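PDB 3E18: oxidoreductase from Listeria innocua, which binds NAD and is probably a dehydrogenase of the GFO/IDH/MocA family, its substrate being unknown. Local coordinates for residues L175-H180 with I226-T231. Numbering follows the deposited sequence.
Sequences LDWGVH and IEVGTT. With NAD (nicotinamide-adenine-dinucleotide), chain E.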
loop_
_atom_site.group_PDB
_atom_site.type_symbol
_atom_site.label_atom_id
_atom_site.label_comp_id
_atom_site.label_asym_id
_atom_site.label_seq_id
_atom_site.Cartn_x
_atom_site.Cartn_y
_atom_site.Cartn_z
ATOM N N LEU A 175 -16.487 3.789 -9.334
ATOM C CA LEU A 175 -17.838 4.325 -9.233
ATOM C C LEU A 175 -18.782 3.460 -8.381
ATOM O O LEU A 175 -19.790 3.935 -7.879
ATOM C CB LEU A 175 -18.391 4.571 -10.648
ATOM C CG LEU A 175 -17.731 5.765 -11.347
ATOM C CD1 LEU A 175 -18.166 5.868 -12.810
ATOM C CD2 LEU A 175 -18.061 7.040 -10.611
ATOM N N ASP A 176 -18.433 2.195 -8.201
ATOM C CA ASP A 176 -19.276 1.276 -7.453
ATOM C C ASP A 176 -18.890 1.267 -5.969
ATOM O O ASP A 176 -19.627 1.766 -5.131
ATOM C CB ASP A 176 -19.160 -0.119 -8.060
ATOM C CG ASP A 176 -20.183 -1.093 -7.515
ATOM O OD1 ASP A 176 -20.991 -0.723 -6.636
ATOM O OD2 ASP A 176 -20.174 -2.253 -7.970
ATOM N N TRP A 177 -17.732 0.708 -5.649
ATOM C CA TRP A 177 -17.294 0.621 -4.266
ATOM C C TRP A 177 -16.473 1.835 -3.854
ATOM O O TRP A 177 -16.511 2.264 -2.702
ATOM C CB TRP A 177 -16.486 -0.649 -4.063
ATOM C CG TRP A 177 -17.262 -1.756 -3.459
ATOM C CD1 TRP A 177 -17.713 -2.884 -4.089
ATOM C CD2 TRP A 177 -17.695 -1.854 -2.096
ATOM N NE1 TRP A 177 -18.398 -3.680 -3.201
ATOM C CE2 TRP A 177 -18.401 -3.073 -1.970
ATOM C CE3 TRP A 177 -17.547 -1.037 -0.965
ATOM C CZ2 TRP A 177 -18.961 -3.491 -0.760
ATOM C CZ3 TRP A 177 -18.098 -1.462 0.241
ATOM C CH2 TRP A 177 -18.799 -2.674 0.328
ATOM N N GLY A 178 -15.723 2.381 -4.796
ATOM C CA GLY A 178 -14.849 3.518 -4.503
ATOM C C GLY A 178 -15.583 4.673 -3.878
ATOM O O GLY A 178 -15.105 5.251 -2.906
ATOM N N VAL A 179 -16.755 5.010 -4.418
ATOM C CA VAL A 179 -17.552 6.101 -3.874
ATOM C C VAL A 179 -17.904 5.873 -2.393
ATOM O O VAL A 179 -17.808 6.796 -1.615
ATOM C CB VAL A 179 -18.806 6.422 -4.760
ATOM C CG1 VAL A 179 -19.653 5.218 -4.925
ATOM C CG2 VAL A 179 -19.632 7.562 -4.189
ATOM N N HIS A 180 -18.269 4.652 -2.001
ATOM C CA HIS A 180 -18.501 4.350 -0.573
ATOM C C HIS A 180 -17.264 4.591 0.284
ATOM O O HIS A 180 -17.351 5.210 1.348
ATOM C CB HIS A 180 -18.849 2.884 -0.382
ATOM C CG HIS A 180 -20.240 2.533 -0.771
ATOM N ND1 HIS A 180 -21.334 3.278 -0.384
ATOM C CD2 HIS A 180 -20.724 1.474 -1.464
ATOM C CE1 HIS A 180 -22.430 2.700 -0.838
ATOM N NE2 HIS A 180 -22.089 1.603 -1.493
ATOM N N ILE A 226 -6.717 3.759 -0.404
ATOM C CA ILE A 226 -8.049 3.163 -0.604
ATOM C C ILE A 226 -7.936 2.168 -1.727
ATOM O O ILE A 226 -7.339 2.435 -2.771
ATOM C CB ILE A 226 -9.132 4.236 -0.962
ATOM C CG1 ILE A 226 -9.123 5.408 0.038
ATOM C CG2 ILE A 226 -10.498 3.599 -1.171
ATOM C CD1 ILE A 226 -9.310 5.042 1.506
ATOM N N GLU A 227 -8.532 1.002 -1.562
ATOM C CA GLU A 227 -8.289 0.009 -2.574
ATOM C C GLU A 227 -9.560 -0.797 -2.694
ATOM O O GLU A 227 -10.247 -1.007 -1.701
ATOM C CB GLU A 227 -7.152 -0.851 -2.043
ATOM C CG GLU A 227 -6.475 -1.783 -2.964
ATOM C CD GLU A 227 -5.255 -2.367 -2.286
ATOM O OE1 GLU A 227 -4.230 -1.656 -2.141
ATOM O OE2 GLU A 227 -5.337 -3.532 -1.867
ATOM N N VAL A 228 -9.898 -1.175 -3.919
ATOM C CA VAL A 228 -10.946 -2.157 -4.178
ATOM C C VAL A 228 -10.324 -3.137 -5.124
ATOM O O VAL A 228 -9.604 -2.745 -6.041
ATOM C CB VAL A 228 -12.214 -1.532 -4.824
ATOM C CG1 VAL A 228 -13.242 -2.623 -5.232
ATOM C CG2 VAL A 228 -12.894 -0.567 -3.872
ATOM N N GLY A 229 -10.596 -4.420 -4.924
ATOM C CA GLY A 229 -10.131 -5.401 -5.870
ATOM C C GLY A 229 -11.205 -6.462 -5.996
ATOM O O GLY A 229 -11.875 -6.783 -5.011
ATOM N N THR A 230 -11.370 -6.981 -7.208
ATOM C CA THR A 230 -12.363 -8.026 -7.494
ATOM C C THR A 230 -11.696 -9.268 -8.066
ATOM O O THR A 230 -12.367 -10.171 -8.582
ATOM C CB THR A 230 -13.495 -7.528 -8.451
ATOM O OG1 THR A 230 -12.941 -6.989 -9.667
ATOM C CG2 THR A 230 -14.353 -6.477 -7.776
ATOM N N THR A 231 -10.370 -9.325 -7.939
ATOM C CA THR A 231 -9.560 -10.427 -8.490
ATOM C C THR A 231 -8.616 -10.983 -7.416
ATOM O O THR A 231 -7.535 -11.501 -7.717
ATOM C CB THR A 231 -8.713 -9.935 -9.689
ATOM O OG1 THR A 231 -8.024 -8.723 -9.325
ATOM C CG2 THR A 231 -9.602 -9.635 -10.879
HETATM P PA NAD E . -30.250 -2.932 -11.408
HETATM O O1A NAD E . -30.389 -4.155 -10.585
HETATM O O2A NAD E . -29.788 -3.181 -12.785
HETATM O O5B NAD E . -31.634 -2.117 -11.416
HETATM C C5B NAD E . -31.811 -0.879 -12.067
HETATM C C4B NAD E . -33.284 -0.778 -12.448
HETATM O O4B NAD E . -33.579 0.494 -12.994
HETATM C C3B NAD E . -33.648 -1.816 -13.506
HETATM O O3B NAD E . -34.761 -2.554 -13.060
HETATM C C2B NAD E . -33.996 -0.988 -14.726
HETATM O O2B NAD E . -35.010 -1.572 -15.512
HETATM C C1B NAD E . -34.428 0.331 -14.111
HETATM N N9A NAD E . -34.281 1.479 -15.019
HETATM C C8A NAD E . -33.289 1.700 -15.943
HETATM N N7A NAD E . -33.527 2.884 -16.556
HETATM C C5A NAD E . -34.660 3.413 -16.034
HETATM C C6A NAD E . -35.356 4.587 -16.301
HETATM N N6A NAD E . -34.811 5.505 -17.097
HETATM N N1A NAD E . -36.515 4.865 -15.592
HETATM C C2A NAD E . -36.983 3.989 -14.633
HETATM N N3A NAD E . -36.287 2.825 -14.377
HETATM C C4A NAD E . -35.146 2.541 -15.067
HETATM O O3 NAD E . -29.229 -1.916 -10.667
HETATM P PN NAD E . -28.938 -1.896 -9.099
HETATM O O1N NAD E . -27.808 -2.812 -8.789
HETATM O O2N NAD E . -30.200 -1.978 -8.329
HETATM O O5D NAD E . -28.331 -0.389 -8.915
HETATM C C5D NAD E . -29.066 0.776 -9.220
HETATM C C4D NAD E . -28.428 1.993 -8.513
HETATM O O4D NAD E . -28.242 1.707 -7.138
HETATM C C3D NAD E . -27.050 2.343 -9.046
HETATM O O3D NAD E . -26.861 3.748 -8.968
HETATM C C2D NAD E . -26.081 1.692 -8.081
HETATM O O2D NAD E . -24.893 2.445 -7.999
HETATM C C1D NAD E . -26.863 1.755 -6.777
HETATM N N1N NAD E . -26.523 0.718 -5.768
HETATM C C2N NAD E . -26.159 1.165 -4.529
HETATM C C3N NAD E . -25.825 0.289 -3.501
HETATM C C7N NAD E . -25.665 0.836 -2.116
HETATM O O7N NAD E . -25.131 0.011 -1.116
HETATM N N7N NAD E . -26.039 2.089 -1.841
HETATM C C4N NAD E . -25.896 -1.092 -3.731
HETATM C C5N NAD E . -26.285 -1.552 -4.992
HETATM C C6N NAD E . -26.605 -0.636 -6.002
#
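Val228 reaches from strand 223-229 to helix 173-188 and sets both its methyls against the base of Trp177. Val228 CG2 lies 3.6 Å from Trp177 CB and 4.2 Å from Gly178 N; Val228 CG1 follows at 4.0 Å from the same CB. With CG1 anti to the backbone N of Val228 (chi1 174°), both branches face this one methylene from the strand side, CG2 the nearer. Gly178 CA and Val228 CA come within 6.9 Å, the closest backbone approach of the two segments. Met173 and Leu181 of the same helix and Phe212 of the neighbouring strand complete the apolar packing around the valine.

Beyond the Trp177 methylene the packing thins out, and Trp177 and Asp176 are partly exposed. The indole leads away from the strand, and one of its faces takes His180 CD2, 4.0 Å above the plane and offset toward the rim. Toward the cofactor, the edge of the His180 imidazole meets the nicotinamide carboxamide, His180 NE2 lying 3.5 Å from NAD O7N. A glycerol, probably from the crystallisation liquor, is hydrogen-bonded to Asp176 OD1 and weakly to His180 NE2, while Asp176 OD1 also salt-bridges Lys96. The helix thus lies between sheet and cofactor, an arrangement characteristic of the GFO/IDH/MocA fold, whose C-terminal alpha+beta domain backs the nicotinamide end of the NAD pocket.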